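Local coordinates for flagellar biosynthesis protein flhA (Bacillus subtilis, PDB 3MIX) that takes part in the export of flagellar proteins, providing the adaptor for coordinated delivery of late flagellar building blocks to the type III secretion system, at residues 209-218 with 244-255. Sequence-based numbering, arbitrary orientation.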
ATOM      1  N   LEU A 209       7.820  -4.312 -26.092  1.00 19.39           N
ATOM      2  CA  LEU A 209       8.062  -3.462 -24.967  1.00 18.22           C
ATOM      3  C   LEU A 209       8.576  -4.277 -23.757  1.00 18.03           C
ATOM      4  O   LEU A 209       9.559  -3.902 -23.107  1.00 17.46           O
ATOM      5  CB  LEU A 209       6.766  -2.702 -24.621  1.00 17.06           C
ATOM      6  CG  LEU A 209       6.803  -1.901 -23.322  1.00 15.47           C
ATOM      7  CD1 LEU A 209       7.868  -0.798 -23.397  1.00 14.48           C
ATOM      8  CD2 LEU A 209       5.417  -1.330 -22.966  1.00 14.57           C
ATOM      9  N   VAL A 210       7.898  -5.380 -23.457  1.00 17.30           N
ATOM     10  CA  VAL A 210       8.290  -6.221 -22.343  1.00 17.03           C
ATOM     11  C   VAL A 210       9.717  -6.762 -22.520  1.00 19.29           C
ATOM     12  O   VAL A 210      10.522  -6.750 -21.584  1.00 18.51           O
ATOM     13  CB  VAL A 210       7.271  -7.379 -22.144  1.00 16.43           C
ATOM     14  CG1 VAL A 210       7.817  -8.447 -21.194  1.00 15.09           C
ATOM     15  CG2 VAL A 210       5.948  -6.816 -21.596  1.00 14.83           C
ATOM     16  N   GLU A 211      10.014  -7.223 -23.734  1.00 22.38           N
ATOM     17  CA  GLU A 211      11.281  -7.860 -24.048  1.00 25.63           C
ATOM     18  C   GLU A 211      12.410  -6.867 -23.947  1.00 25.41           C
ATOM     19  O   GLU A 211      13.539  -7.242 -23.658  1.00 27.14           O
ATOM     20  CB  GLU A 211      11.241  -8.431 -25.462  1.00 28.56           C
ATOM     21  CG  GLU A 211      11.843  -9.815 -25.591  1.00 35.69           C
ATOM     22  CD  GLU A 211      13.363  -9.816 -25.619  1.00 44.51           C
ATOM     23  OE1 GLU A 211      13.958  -8.863 -26.183  1.00 47.91           O
ATOM     24  OE2 GLU A 211      13.965 -10.780 -25.085  1.00 47.92           O
ATOM     25  N   GLU A 212      12.110  -5.597 -24.193  1.00 24.70           N
ATOM     26  CA  GLU A 212      13.100  -4.538 -24.064  1.00 24.78           C
ATOM     27  C   GLU A 212      13.438  -4.322 -22.591  1.00 22.97           C
ATOM     28  O   GLU A 212      14.534  -3.862 -22.256  1.00 23.57           O
ATOM     29  CB  GLU A 212      12.564  -3.220 -24.637  1.00 24.66           C
ATOM     30  CG  GLU A 212      13.658  -2.273 -25.123  1.00 27.98           C
ATOM     31  CD  GLU A 212      13.143  -0.877 -25.465  1.00 30.08           C
ATOM     32  OE1 GLU A 212      11.910  -0.724 -25.652  1.00 29.06           O
ATOM     33  OE2 GLU A 212      13.971   0.064 -25.544  1.00 29.85           O
ATOM     34  N   VAL A 213      12.478  -4.608 -21.717  1.00 20.51           N
ATOM     35  CA  VAL A 213      12.645  -4.294 -20.310  1.00 17.99           C
ATOM     36  C   VAL A 213      13.275  -5.448 -19.528  1.00 18.62           C
ATOM     37  O   VAL A 213      14.117  -5.220 -18.671  1.00 18.07           O
ATOM     38  CB  VAL A 213      11.295  -3.849 -19.681  1.00 16.69           C
ATOM     39  CG1 VAL A 213      11.378  -3.728 -18.124  1.00 13.40           C
ATOM     40  CG2 VAL A 213      10.801  -2.545 -20.334  1.00 14.22           C
ATOM     41  N   THR A 214      12.869  -6.679 -19.828  1.00 19.57           N
ATOM     42  CA  THR A 214      13.068  -7.807 -18.905  1.00 20.42           C
ATOM     43  C   THR A 214      13.285  -9.088 -19.704  1.00 23.05           C
ATOM     44  O   THR A 214      12.739  -9.210 -20.805  1.00 24.55           O
ATOM     45  CB  THR A 214      11.870  -7.920 -17.887  1.00 19.06           C
ATOM     46  OG1 THR A 214      12.193  -8.826 -16.817  1.00 18.77           O
ATOM     47  CG2 THR A 214      10.550  -8.331 -18.566  1.00 16.79           C
ATOM     48  N   PRO A 215      14.155 -10.008 -19.217  1.00 24.42           N
ATOM     49  CA  PRO A 215      14.968  -9.959 -17.994  1.00 24.03           C
ATOM     50  C   PRO A 215      16.243  -9.105 -18.102  1.00 24.69           C
ATOM     51  O   PRO A 215      16.956  -8.982 -17.124  1.00 24.73           O
ATOM     52  CB  PRO A 215      15.315 -11.429 -17.744  1.00 25.86           C
ATOM     53  CG  PRO A 215      15.223 -12.097 -19.108  1.00 27.94           C
ATOM     54  CD  PRO A 215      14.543 -11.146 -20.073  1.00 26.41           C
ATOM     55  N   ASN A 216      16.505  -8.492 -19.251  1.00 24.99           N
ATOM     56  CA  ASN A 216      17.625  -7.552 -19.365  1.00 26.51           C
ATOM     57  C   ASN A 216      17.164  -6.246 -20.003  1.00 24.63           C
ATOM     58  O   ASN A 216      16.655  -6.270 -21.110  1.00 25.24           O
ATOM     59  CB  ASN A 216      18.780  -8.153 -20.184  1.00 29.20           C
ATOM     60  CG  ASN A 216      19.987  -7.220 -20.269  1.00 33.65           C
ATOM     61  OD1 ASN A 216      20.979  -7.405 -19.556  1.00 39.76           O
ATOM     62  ND2 ASN A 216      19.907  -6.210 -21.126  1.00 37.66           N
ATOM     63  N   PRO A 217      17.404  -5.101 -19.340  1.00 22.83           N
ATOM     64  CA  PRO A 217      18.292  -4.900 -18.169  1.00 21.99           C
ATOM     65  C   PRO A 217      17.697  -5.237 -16.815  1.00 19.93           C
ATOM     66  O   PRO A 217      18.445  -5.398 -15.841  1.00 19.97           O
ATOM     67  CB  PRO A 217      18.597  -3.400 -18.226  1.00 21.86           C
ATOM     68  CG  PRO A 217      17.405  -2.811 -18.897  1.00 21.32           C
ATOM     69  CD  PRO A 217      16.893  -3.825 -19.868  1.00 21.40           C
ATOM     70  N   LEU A 218      16.371  -5.361 -16.750  1.00 18.10           N
ATOM     71  CA  LEU A 218      15.689  -5.480 -15.474  1.00 16.17           C
ATOM     72  C   LEU A 218      15.167  -6.884 -15.195  1.00 15.81           C
ATOM     73  O   LEU A 218      14.437  -7.451 -16.006  1.00 16.01           O
ATOM     74  CB  LEU A 218      14.544  -4.455 -15.393  1.00 15.14           C
ATOM     75  CG  LEU A 218      14.947  -2.977 -15.489  1.00 15.54           C
ATOM     76  CD1 LEU A 218      13.722  -2.048 -15.258  1.00 12.01           C
ATOM     77  CD2 LEU A 218      16.064  -2.621 -14.504  1.00 14.35           C
ATOM     78  N   PHE A 244       6.105   0.481 -17.889  1.00 10.12           N
ATOM     79  CA  PHE A 244       7.112  -0.245 -18.661  1.00 10.65           C
ATOM     80  C   PHE A 244       7.867   0.592 -19.720  1.00 11.70           C
ATOM     81  O   PHE A 244       9.062   0.355 -19.947  1.00 12.23           O
ATOM     82  CB  PHE A 244       6.530  -1.536 -19.265  1.00 10.76           C
ATOM     83  CG  PHE A 244       6.574  -2.712 -18.304  1.00 10.11           C
ATOM     84  CD1 PHE A 244       5.768  -2.734 -17.164  1.00  9.28           C
ATOM     85  CD2 PHE A 244       7.453  -3.770 -18.521  1.00 10.54           C
ATOM     86  CE1 PHE A 244       5.821  -3.796 -16.294  1.00  9.18           C
ATOM     87  CE2 PHE A 244       7.502  -4.844 -17.648  1.00 10.13           C
ATOM     88  CZ  PHE A 244       6.699  -4.859 -16.535  1.00  9.26           C
ATOM     89  N   GLU A 245       7.196   1.572 -20.325  1.00 12.16           N
ATOM     90  CA  GLU A 245       7.867   2.494 -21.268  1.00 13.30           C
ATOM     91  C   GLU A 245       8.930   3.308 -20.503  1.00 13.43           C
ATOM     92  O   GLU A 245      10.043   3.535 -20.995  1.00 14.33           O
ATOM     93  CB  GLU A 245       6.853   3.393 -22.039  1.00 13.94           C
ATOM     94  CG  GLU A 245       5.960   2.601 -23.002  1.00 14.28           C
ATOM     95  CD  GLU A 245       5.040   3.463 -23.911  1.00 15.25           C
ATOM     96  OE1 GLU A 245       4.799   4.646 -23.588  1.00 15.43           O
ATOM     97  OE2 GLU A 245       4.548   2.945 -24.955  1.00 16.02           O
ATOM     98  N   THR A 246       8.585   3.707 -19.285  1.00 12.70           N
ATOM     99  CA  THR A 246       9.538   4.428 -18.426  1.00 12.96           C
ATOM    100  C   THR A 246      10.703   3.510 -18.026  1.00 12.86           C
ATOM    101  O   THR A 246      11.873   3.907 -18.106  1.00 13.75           O
ATOM    102  CB  THR A 246       8.852   4.996 -17.137  1.00 12.40           C
ATOM    103  OG1 THR A 246       7.615   5.634 -17.488  1.00 12.53           O
ATOM    104  CG2 THR A 246       9.749   6.000 -16.464  1.00 13.15           C
ATOM    105  N   LEU A 247      10.378   2.283 -17.649  1.00 12.00           N
ATOM    106  CA  LEU A 247      11.417   1.313 -17.329  1.00 12.06           C
ATOM    107  C   LEU A 247      12.313   1.033 -18.540  1.00 13.18           C
ATOM    108  O   LEU A 247      13.517   0.858 -18.354  1.00 13.85           O
ATOM    109  CB  LEU A 247      10.840   0.004 -16.765  1.00 11.13           C
ATOM    110  CG  LEU A 247      10.084   0.135 -15.432  1.00 10.25           C
ATOM    111  CD1 LEU A 247       9.537  -1.247 -14.979  1.00  9.49           C
ATOM    112  CD2 LEU A 247      10.936   0.821 -14.312  1.00 10.44           C
ATOM    113  N   ALA A 248      11.729   0.957 -19.743  1.00 13.54           N
ATOM    114  CA  ALA A 248      12.508   0.714 -20.953  1.00 14.82           C
ATOM    115  C   ALA A 248      13.480   1.871 -21.196  1.00 15.93           C
ATOM    116  O   ALA A 248      14.625   1.641 -21.510  1.00 16.98           O
ATOM    117  CB  ALA A 248      11.613   0.510 -22.179  1.00 15.19           C
ATOM    118  N   ASP A 249      13.007   3.095 -20.977  1.00 15.84           N
ATOM    119  CA  ASP A 249      13.740   4.307 -21.256  1.00 18.53           C
ATOM    120  C   ASP A 249      14.888   4.540 -20.280  1.00 19.72           C
ATOM    121  O   ASP A 249      15.862   5.219 -20.615  1.00 21.71           O
ATOM    122  CB  ASP A 249      12.792   5.498 -21.190  1.00 18.17           C
ATOM    123  CG  ASP A 249      13.040   6.506 -22.261  1.00 22.32           C
ATOM    124  OD1 ASP A 249      13.126   6.118 -23.447  1.00 25.70           O
ATOM    125  OD2 ASP A 249      13.137   7.712 -21.931  1.00 25.12           O
ATOM    126  N   TYR A 250      14.766   4.000 -19.074  1.00 19.12           N
ATOM    127  CA  TYR A 250      15.759   4.258 -18.029  1.00 20.35           C
ATOM    128  C   TYR A 250      16.537   3.012 -17.574  1.00 20.84           C
ATOM    129  O   TYR A 250      17.640   3.133 -17.075  1.00 22.30           O
ATOM    130  CB  TYR A 250      15.126   4.971 -16.835  1.00 18.50           C
ATOM    131  CG  TYR A 250      14.807   6.434 -17.071  1.00 19.30           C
ATOM    132  CD1 TYR A 250      15.793   7.424 -16.921  1.00 22.23           C
ATOM    133  CD2 TYR A 250      13.512   6.840 -17.430  1.00 20.58           C
ATOM    134  CE1 TYR A 250      15.504   8.787 -17.121  1.00 21.51           C
ATOM    135  CE2 TYR A 250      13.207   8.196 -17.637  1.00 19.97           C
ATOM    136  CZ  TYR A 250      14.210   9.153 -17.469  1.00 23.09           C
ATOM    137  OH  TYR A 250      13.914  10.476 -17.648  1.00 27.21           O
ATOM    138  N   GLY A 251      15.974   1.830 -17.789  1.00 20.95           N
ATOM    139  CA  GLY A 251      16.556   0.570 -17.314  1.00 22.23           C
ATOM    140  C   GLY A 251      18.012   0.318 -17.700  1.00 25.29           C
ATOM    141  O   GLY A 251      18.732  -0.397 -16.984  1.00 25.93           O
ATOM    142  N   LYS A 252      18.445   0.874 -18.825  1.00 27.09           N
ATOM    143  CA  LYS A 252      19.825   0.701 -19.280  1.00 30.65           C
ATOM    144  C   LYS A 252      20.784   1.702 -18.633  1.00 31.67           C
ATOM    145  O   LYS A 252      21.997   1.522 -18.664  1.00 33.53           O
ATOM    146  CB  LYS A 252      19.923   0.753 -20.814  1.00 32.21           C
ATOM    147  CG  LYS A 252      19.559  -0.597 -21.462  1.00 35.02           C
ATOM    148  CD  LYS A 252      19.514  -0.535 -22.985  1.00 40.43           C
ATOM    149  CE  LYS A 252      19.012  -1.863 -23.576  1.00 41.88           C
ATOM    150  NZ  LYS A 252      17.530  -2.063 -23.472  1.00 40.72           N
ATOM    151  N   LEU A 253      20.218   2.742 -18.042  1.00 31.07           N
ATOM    152  CA  LEU A 253      20.983   3.799 -17.402  1.00 32.27           C
ATOM    153  C   LEU A 253      21.105   3.509 -15.914  1.00 31.41           C
ATOM    154  O   LEU A 253      22.037   3.970 -15.276  1.00 33.06           O
ATOM    155  CB  LEU A 253      20.311   5.169 -17.621  1.00 32.20           C
ATOM    156  CG  LEU A 253      20.125   5.682 -19.063  1.00 34.34           C
ATOM    157  CD1 LEU A 253      19.360   7.016 -19.099  1.00 35.27           C
ATOM    158  CD2 LEU A 253      21.464   5.797 -19.816  1.00 36.21           C
ATOM    159  N   THR A 254      20.158   2.743 -15.374  1.00 29.23           N
ATOM    160  CA  THR A 254      20.128   2.405 -13.953  1.00 28.24           C
ATOM    161  C   THR A 254      19.192   1.239 -13.664  1.00 26.45           C
ATOM    162  O   THR A 254      18.101   1.137 -14.254  1.00 24.42           O
ATOM    163  CB  THR A 254      19.714   3.622 -13.055  1.00 28.23           C
ATOM    164  OG1 THR A 254      19.707   3.206 -11.695  1.00 28.25           O
ATOM    165  CG2 THR A 254      18.315   4.140 -13.383  1.00 27.50           C
ATOM    166  N   THR A 255      19.613   0.368 -12.745  1.00 26.14           N
ATOM    167  CA  THR A 255      18.736  -0.684 -12.234  1.00 24.54           C
ATOM    168  C   THR A 255      18.307  -0.402 -10.803  1.00 23.44           C
ATOM    169  O   THR A 255      17.631  -1.235 -10.169  1.00 22.67           O
ATOM    170  CB  THR A 255      19.367  -2.095 -12.329  1.00 25.38           C
ATOM    171  OG1 THR A 255      20.500  -2.167 -11.449  1.00 29.32           O
ATOM    172  CG2 THR A 255      19.803  -2.412 -13.760  1.00 25.55           C
TER
HETATM  173  O   HOH W   1      15.777  -1.219 -21.658  1.00  9.13           O
HETATM  174  O   HOH W   2      16.302   0.120 -24.099  1.00 36.40           O
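Two helices of the cytosolic domain, 207-213 and 240-250, pack side by side, their segments 209-213 and 244-250 crossing at 41°, where Leu209 and Val213 lie against Phe244 and Ala248. Val213 carries the centre of the contact. A chi1 of 171° parts its two methyls: CG1 sits 3.9 Å from Phe244 CD2, obliquely to the ring, and also meets Leu247 CB, while CG2 comes 3.7 Å from Ala248 CB and rests on the carbonyl O of Phe244. The small Ala248 lets the backbones draw close, with its CA 5.1 Å from Val213 CA. One turn earlier, both methyls of Leu209 lie against Phe244 and Glu245, CD2 3.9 Å from Phe244 CB and CD1 near the CG of Glu245. An alanine at Leu209 would lack both methyls, which would probably open a gap beside Phe244 CB and Glu245 CG. Beyond the helix, after the cis peptide before Pro217, the CB-CG edge of its ring abuts the Gly251 carbonyl, CB 3.3 Å from Gly251 O; a CB on Gly251 would run into this ring and into Leu247 O. Leu218 reaches back to put CD1 3.8 Å from Leu247 CB, and its CD2 meets the methyl of Thr255. On the polar side no direct hydrogen bond joins the segments. Instead, two waters accept from Lys252 NZ; one can donate to Glu212 O or Ala248 O, the other to Glu212 OE2 at 2.7 Å. Behind the apolar seam, Ile223 of helix 220-232 touches Val213 and Phe244, and helix 192-205 also covers Phe244. Such packing belongs to an all-helical region of the cytosolic domain in which consecutive helices between residues 192 and 267 pack on one another.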